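Long-range contact in cytosolic phospholipase A2 delta (Homo sapiens, PDB 5IZ5), which hydrolyses the sn-2 ester of glycerophospholipids in a calcium-dependent manner, with a preference for linoleic acid at that position: residues V326-M339 with C357-T370. The protein carries 3 engineered substitutions. Residues are numbered along the deposited sequence; the frame is centred on the assembly and turned at random.
Sequences VVGIMATGGGARAM and CVTYFSGISGSTWT
Strands 327-331 and 360-363 run parallel; V327 O, I329 N and O, and A331 N bond to the backbone of T359, Y360 and S362. The S362 N to I329 O bond is 2.8 Å and nearly straight. V327 O accepts two bonds, from T359 N and Y360 N. One water joins V327 N, C357 O and T359 OG1.

Two hydroxyls bond across beyond the strands: S367 to the loop at T332, and T370 to helix 335-351 at M339. S367 OG donates to T332 O at 2.6 Å, nearly in line with the carbonyl, and rests against A331 CB. T370 OG1 donates to M339 O from the side, with a C=O...OG1 angle of 105°. G366 CA makes a CA-H...O contact with G335 O at 3.5 Å; a side chain on G366 would run into G335 O.

Apolar side chains meet on the sheet face that carries I329 and F361. I329 forks: CG1 and CD1 lie across both V358 methyls, while CG2, anti to the backbone N, reaches F361 CD1 at 3.9 Å. With I329 cut back to an alanine, the space between V358 and F361 would probably open and the F361 ring lose the methyl beside it. Between the two helices, M339 SD sits in plane at the W369 ring edge, 3.8 Å from CE3, a Met-aromatic contact.

The contact brings the nucleophile S365 and the substrate-binding G334-G335 together. A water accepts from G335 N. S365 OG bonds D651, the probable proton acceptor.

Strands 327-331 and 360-363 belong to a beta-alpha-beta unit, linked by helix 335-351, whose L349 and L342 touch I329 and F361. Strands 672-676 and 463-471 flank the pair in the central sheet.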
ATOM      1  N   VAL B 326       7.944 -18.231  18.049  1.00 45.49           N
ATOM      2  CA  VAL B 326       7.950 -17.527  16.771  1.00 44.17           C
ATOM      3  C   VAL B 326       8.967 -16.393  16.866  1.00 42.28           C
ATOM      4  O   VAL B 326       8.814 -15.463  17.661  1.00 42.11           O
ATOM      5  CB  VAL B 326       6.546 -16.993  16.423  1.00 44.55           C
ATOM      6  CG1 VAL B 326       6.554 -16.254  15.091  1.00 44.24           C
ATOM      7  CG2 VAL B 326       5.538 -18.139  16.378  1.00 44.71           C
ATOM      8  N   VAL B 327      10.016 -16.495  16.060  1.00 41.63           N
ATOM      9  CA  VAL B 327      11.114 -15.534  16.068  1.00 42.65           C
ATOM     10  C   VAL B 327      11.095 -14.723  14.775  1.00 43.12           C
ATOM     11  O   VAL B 327      10.937 -15.281  13.694  1.00 42.85           O
ATOM     12  CB  VAL B 327      12.476 -16.247  16.188  1.00 41.39           C
ATOM     13  CG1 VAL B 327      13.622 -15.249  16.129  1.00 41.27           C
ATOM     14  CG2 VAL B 327      12.544 -17.053  17.482  1.00 41.86           C
ATOM     15  N   GLY B 328      11.270 -13.411  14.897  1.00 43.15           N
ATOM     16  CA  GLY B 328      11.303 -12.518  13.744  1.00 42.78           C
ATOM     17  C   GLY B 328      12.568 -11.683  13.701  1.00 42.34           C
ATOM     18  O   GLY B 328      13.116 -11.320  14.739  1.00 43.42           O
ATOM     19  N   ILE B 329      13.055 -11.431  12.491  1.00 42.69           N
ATOM     20  CA  ILE B 329      14.069 -10.419  12.240  1.00 44.30           C
ATOM     21  C   ILE B 329      13.362  -9.213  11.664  1.00 46.66           C
ATOM     22  O   ILE B 329      12.554  -9.357  10.749  1.00 46.68           O
ATOM     23  CB  ILE B 329      15.075 -10.848  11.154  1.00 44.77           C
ATOM     24  CG1 ILE B 329      15.961 -11.990  11.635  1.00 44.56           C
ATOM     25  CG2 ILE B 329      15.959  -9.669  10.768  1.00 45.01           C
ATOM     26  CD1 ILE B 329      16.700 -12.700  10.520  1.00 43.69           C
ATOM     27  N   MET B 330      13.722  -8.031  12.155  1.00 45.24           N
ATOM     28  CA  MET B 330      13.084  -6.788  11.754  1.00 44.56           C
ATOM     29  C   MET B 330      14.172  -5.770  11.434  1.00 43.77           C
ATOM     30  O   MET B 330      14.979  -5.425  12.298  1.00 43.83           O
ATOM     31  CB  MET B 330      12.227  -6.345  12.935  1.00 44.94           C
ATOM     32  CG  MET B 330      11.631  -4.960  12.954  1.00 44.59           C
ATOM     33  SD  MET B 330      10.550  -4.871  14.398  1.00 45.00           S
ATOM     34  CE  MET B 330      11.485  -3.905  15.601  1.00 44.35           C
ATOM     35  N   ALA B 331      14.219  -5.335  10.177  1.00 42.56           N
ATOM     36  CA  ALA B 331      15.270  -4.446   9.695  1.00 42.64           C
ATOM     37  C   ALA B 331      14.676  -3.087   9.365  1.00 45.24           C
ATOM     38  O   ALA B 331      13.528  -2.999   8.912  1.00 46.49           O
ATOM     39  CB  ALA B 331      15.943  -5.045   8.470  1.00 41.87           C
ATOM     40  N   THR B 332      15.460  -2.033   9.600  1.00 44.53           N
ATOM     41  CA  THR B 332      15.050  -0.668   9.284  1.00 42.60           C
ATOM     42  C   THR B 332      15.606  -0.288   7.918  1.00 41.08           C
ATOM     43  O   THR B 332      16.236  -1.098   7.230  1.00 38.05           O
ATOM     44  CB  THR B 332      15.586   0.347  10.326  1.00 44.00           C
ATOM     45  OG1 THR B 332      17.012   0.472  10.200  1.00 43.80           O
ATOM     46  CG2 THR B 332      15.231  -0.067  11.741  1.00 45.57           C
ATOM     47  N   GLY B 333      15.409   0.973   7.546  1.00 41.29           N
ATOM     48  CA  GLY B 333      15.964   1.493   6.311  1.00 40.72           C
ATOM     49  C   GLY B 333      17.371   2.035   6.449  1.00 40.97           C
ATOM     50  O   GLY B 333      17.964   2.007   7.531  1.00 45.53           O
ATOM     51  N   GLY B 334      17.885   2.542   5.332  1.00 40.39           N
ATOM     52  CA  GLY B 334      19.200   3.173   5.247  1.00 40.29           C
ATOM     53  C   GLY B 334      19.979   2.787   4.008  1.00 40.41           C
ATOM     54  O   GLY B 334      21.167   2.472   4.098  1.00 43.08           O
ATOM     55  N   GLY B 335      19.322   2.814   2.849  1.00 38.50           N
ATOM     56  CA  GLY B 335      19.989   2.586   1.564  1.00 37.82           C
ATOM     57  C   GLY B 335      20.985   1.437   1.538  1.00 37.55           C
ATOM     58  O   GLY B 335      20.739   0.386   2.126  1.00 38.17           O
ATOM     59  N   ALA B 336      22.113   1.647   0.861  1.00 38.08           N
ATOM     60  CA  ALA B 336      23.165   0.629   0.737  1.00 39.74           C
ATOM     61  C   ALA B 336      23.821   0.275   2.068  1.00 40.21           C
ATOM     62  O   ALA B 336      24.372  -0.817   2.219  1.00 39.50           O
ATOM     63  CB  ALA B 336      24.229   1.075  -0.253  1.00 38.93           C
ATOM     64  N   ARG B 337      23.789   1.213   3.012  1.00 41.79           N
ATOM     65  CA  ARG B 337      24.298   0.980   4.359  1.00 43.49           C
ATOM     66  C   ARG B 337      23.496  -0.135   5.012  1.00 42.48           C
ATOM     67  O   ARG B 337      24.073  -1.111   5.492  1.00 41.59           O
ATOM     68  CB  ARG B 337      24.213   2.259   5.196  1.00 44.75           C
ATOM     69  CG  ARG B 337      24.678   2.088   6.627  1.00 46.86           C
ATOM     70  CD  ARG B 337      24.717   3.408   7.387  1.00 48.91           C
ATOM     71  NE  ARG B 337      23.691   4.388   6.994  1.00 51.85           N
ATOM     72  CZ  ARG B 337      22.412   4.410   7.360  1.00 53.80           C
ATOM     73  NH1 ARG B 337      21.912   3.479   8.141  1.00 60.05           N
ATOM     74  NH2 ARG B 337      21.621   5.384   6.917  1.00 55.91           N
ATOM     75  N   ALA B 338      22.168   0.010   5.007  1.00 41.36           N
ATOM     76  CA  ALA B 338      21.263  -1.017   5.532  1.00 40.14           C
ATOM     77  C   ALA B 338      21.450  -2.334   4.782  1.00 40.18           C
ATOM     78  O   ALA B 338      21.503  -3.390   5.398  1.00 39.81           O
ATOM     79  CB  ALA B 338      19.804  -0.564   5.447  1.00 40.69           C
ATOM     80  N   MET B 339      21.548  -2.268   3.456  1.00 39.29           N
ATOM     81  CA  MET B 339      21.704  -3.471   2.641  1.00 40.08           C
ATOM     82  C   MET B 339      22.960  -4.248   3.049  1.00 42.03           C
ATOM     83  O   MET B 339      22.904  -5.456   3.285  1.00 40.42           O
ATOM     84  CB  MET B 339      21.780  -3.117   1.153  1.00 39.59           C
ATOM     85  CG  MET B 339      21.947  -4.320   0.240  1.00 41.13           C
ATOM     86  SD  MET B 339      22.273  -3.921  -1.481  1.00 41.48           S
ATOM     87  CE  MET B 339      23.943  -3.250  -1.386  1.00 42.80           C
ATOM     88  N   CYS B 357      16.276 -20.814  13.080  1.00 46.15           N
ATOM     89  CA  CYS B 357      15.289 -20.581  14.133  1.00 45.77           C
ATOM     90  C   CYS B 357      14.334 -19.414  13.834  1.00 45.15           C
ATOM     91  O   CYS B 357      13.407 -19.170  14.602  1.00 44.92           O
ATOM     92  CB  CYS B 357      15.993 -20.322  15.470  1.00 48.41           C
ATOM     93  SG  CYS B 357      17.132 -21.628  15.995  1.00 51.49           S
ATOM     94  N   VAL B 358      14.545 -18.704  12.726  1.00 43.45           N
ATOM     95  CA  VAL B 358      13.754 -17.509  12.409  1.00 42.28           C
ATOM     96  C   VAL B 358      12.557 -17.849  11.527  1.00 40.50           C
ATOM     97  O   VAL B 358      12.711 -18.476  10.481  1.00 40.40           O
ATOM     98  CB  VAL B 358      14.617 -16.449  11.694  1.00 43.42           C
ATOM     99  CG1 VAL B 358      13.792 -15.211  11.354  1.00 43.58           C
ATOM    100  CG2 VAL B 358      15.812 -16.072  12.558  1.00 44.01           C
ATOM    101  N   THR B 359      11.372 -17.417  11.944  1.00 39.82           N
ATOM    102  CA  THR B 359      10.146 -17.641  11.176  1.00 42.07           C
ATOM    103  C   THR B 359       9.851 -16.486  10.209  1.00 42.27           C
ATOM    104  O   THR B 359       9.549 -16.721   9.036  1.00 42.13           O
ATOM    105  CB  THR B 359       8.938 -17.872  12.107  1.00 43.34           C
ATOM    106  OG1 THR B 359       9.125 -19.099  12.820  1.00 43.55           O
ATOM    107  CG2 THR B 359       7.630 -17.959  11.319  1.00 44.55           C
ATOM    108  N   TYR B 360       9.954 -15.252  10.702  1.00 41.40           N
ATOM    109  CA  TYR B 360       9.601 -14.063   9.922  1.00 39.19           C
ATOM    110  C   TYR B 360      10.785 -13.127   9.706  1.00 40.38           C
ATOM    111  O   TYR B 360      11.654 -12.993  10.567  1.00 42.31           O
ATOM    112  CB  TYR B 360       8.496 -13.298  10.627  1.00 39.11           C
ATOM    113  CG  TYR B 360       7.163 -14.010  10.670  1.00 37.43           C
ATOM    114  CD1 TYR B 360       6.460 -14.278   9.504  1.00 37.22           C
ATOM    115  CD2 TYR B 360       6.593 -14.386  11.882  1.00 37.10           C
ATOM    116  CE1 TYR B 360       5.232 -14.915   9.537  1.00 37.80           C
ATOM    117  CE2 TYR B 360       5.363 -15.020  11.928  1.00 36.83           C
ATOM    118  CZ  TYR B 360       4.687 -15.286  10.755  1.00 37.12           C
ATOM    119  OH  TYR B 360       3.456 -15.901  10.786  1.00 37.36           O
ATOM    120  N   PHE B 361      10.799 -12.461   8.556  1.00 39.35           N
ATOM    121  CA  PHE B 361      11.894 -11.570   8.176  1.00 38.48           C
ATOM    122  C   PHE B 361      11.278 -10.337   7.504  1.00 39.08           C
ATOM    123  O   PHE B 361      10.873 -10.396   6.345  1.00 37.24           O
ATOM    124  CB  PHE B 361      12.861 -12.345   7.264  1.00 37.63           C
ATOM    125  CG  PHE B 361      14.085 -11.578   6.814  1.00 37.38           C
ATOM    126  CD1 PHE B 361      14.387 -10.300   7.280  1.00 37.63           C
ATOM    127  CD2 PHE B 361      14.961 -12.169   5.912  1.00 36.29           C
ATOM    128  CE1 PHE B 361      15.517  -9.634   6.832  1.00 36.16           C
ATOM    129  CE2 PHE B 361      16.093 -11.511   5.470  1.00 36.74           C
ATOM    130  CZ  PHE B 361      16.373 -10.239   5.931  1.00 36.31           C
ATOM    131  N   SER B 362      11.177  -9.239   8.258  1.00 38.39           N
ATOM    132  CA  SER B 362      10.581  -7.995   7.761  1.00 39.25           C
ATOM    133  C   SER B 362      11.635  -6.924   7.491  1.00 39.34           C
ATOM    134  O   SER B 362      12.681  -6.861   8.160  1.00 37.89           O
ATOM    135  CB  SER B 362       9.531  -7.448   8.732  1.00 40.80           C
ATOM    136  OG  SER B 362      10.134  -6.873   9.876  1.00 41.61           O
ATOM    137  N   GLY B 363      11.346  -6.081   6.504  1.00 37.65           N
ATOM    138  CA  GLY B 363      12.248  -5.002   6.124  1.00 37.84           C
ATOM    139  C   GLY B 363      11.559  -3.884   5.362  1.00 39.04           C
ATOM    140  O   GLY B 363      10.441  -4.051   4.836  1.00 36.94           O
ATOM    141  N   ILE B 364      12.242  -2.741   5.327  1.00 37.83           N
ATOM    142  CA  ILE B 364      11.817  -1.562   4.569  1.00 38.12           C
ATOM    143  C   ILE B 364      13.019  -0.955   3.862  1.00 37.73           C
ATOM    144  O   ILE B 364      14.171  -1.227   4.233  1.00 38.70           O
ATOM    145  CB  ILE B 364      11.207  -0.477   5.478  1.00 38.09           C
ATOM    146  CG1 ILE B 364      12.144  -0.174   6.661  1.00 39.13           C
ATOM    147  CG2 ILE B 364       9.842  -0.916   5.984  1.00 38.38           C
ATOM    148  CD1 ILE B 364      11.818   1.111   7.386  1.00 39.16           C
ATOM    149  N   SER B 365      12.741  -0.149   2.840  1.00 38.53           N
ATOM    150  CA  SER B 365      13.758   0.644   2.146  1.00 38.77           C
ATOM    151  C   SER B 365      14.980  -0.200   1.706  1.00 38.80           C
ATOM    152  O   SER B 365      14.774  -1.262   1.125  1.00 39.92           O
ATOM    153  CB  SER B 365      14.145   1.859   2.982  1.00 40.28           C
ATOM    154  OG  SER B 365      14.453   2.950   2.106  1.00 40.13           O
ATOM    155  N   GLY B 366      16.220   0.244   1.967  1.00 37.03           N
ATOM    156  CA  GLY B 366      17.435  -0.480   1.547  1.00 36.90           C
ATOM    157  C   GLY B 366      17.561  -1.924   2.007  1.00 36.41           C
ATOM    158  O   GLY B 366      18.232  -2.730   1.350  1.00 37.38           O
ATOM    159  N   SER B 367      16.940  -2.256   3.135  1.00 36.80           N
ATOM    160  CA  SER B 367      16.919  -3.641   3.618  1.00 39.05           C
ATOM    161  C   SER B 367      16.222  -4.592   2.647  1.00 38.78           C
ATOM    162  O   SER B 367      16.602  -5.767   2.563  1.00 38.25           O
ATOM    163  CB  SER B 367      16.231  -3.735   4.978  1.00 38.82           C
ATOM    164  OG  SER B 367      17.073  -3.215   5.985  1.00 43.28           O
ATOM    165  N   THR B 368      15.226  -4.083   1.910  1.00 37.13           N
ATOM    166  CA  THR B 368      14.490  -4.899   0.936  1.00 37.15           C
ATOM    167  C   THR B 368      15.368  -5.333  -0.229  1.00 36.91           C
ATOM    168  O   THR B 368      15.053  -6.320  -0.898  1.00 37.92           O
ATOM    169  CB  THR B 368      13.241  -4.182   0.349  1.00 36.22           C
ATOM    170  OG1 THR B 368      13.638  -3.048  -0.432  1.00 37.01           O
ATOM    171  CG2 THR B 368      12.279  -3.747   1.450  1.00 35.12           C
ATOM    172  N   TRP B 369      16.455  -4.605  -0.485  1.00 35.30           N
ATOM    173  CA  TRP B 369      17.375  -4.972  -1.561  1.00 36.71           C
ATOM    174  C   TRP B 369      18.097  -6.270  -1.224  1.00 37.87           C
ATOM    175  O   TRP B 369      18.276  -7.130  -2.088  1.00 39.25           O
ATOM    176  CB  TRP B 369      18.414  -3.876  -1.832  1.00 36.88           C
ATOM    177  CG  TRP B 369      17.838  -2.508  -2.079  1.00 37.05           C
ATOM    178  CD1 TRP B 369      16.537  -2.195  -2.357  1.00 37.07           C
ATOM    179  CD2 TRP B 369      18.559  -1.274  -2.093  1.00 38.37           C
ATOM    180  NE1 TRP B 369      16.396  -0.837  -2.511  1.00 37.42           N
ATOM    181  CE2 TRP B 369      17.626  -0.249  -2.364  1.00 37.97           C
ATOM    182  CE3 TRP B 369      19.910  -0.932  -1.887  1.00 38.26           C
ATOM    183  CZ2 TRP B 369      17.996   1.094  -2.444  1.00 38.81           C
ATOM    184  CZ3 TRP B 369      20.279   0.404  -1.962  1.00 39.01           C
ATOM    185  CH2 TRP B 369      19.323   1.404  -2.238  1.00 38.76           C
ATOM    186  N   THR B 370      18.528  -6.392   0.030  1.00 38.09           N
ATOM    187  CA  THR B 370      19.160  -7.614   0.516  1.00 39.22           C
ATOM    188  C   THR B 370      18.168  -8.766   0.418  1.00 37.95           C
ATOM    189  O   THR B 370      18.485  -9.832  -0.123  1.00 36.28           O
ATOM    190  CB  THR B 370      19.601  -7.464   1.983  1.00 41.18           C
ATOM    191  OG1 THR B 370      20.425  -6.304   2.117  1.00 42.39           O
ATOM    192  CG2 THR B 370      20.385  -8.689   2.458  1.00 41.38           C
TER
HETATM  193  O   HOH W   1      10.713 -19.061  14.972  1.00 41.67           O
HETATM  194  O   HOH W   2      16.613   3.608   2.937  1.00 34.38           O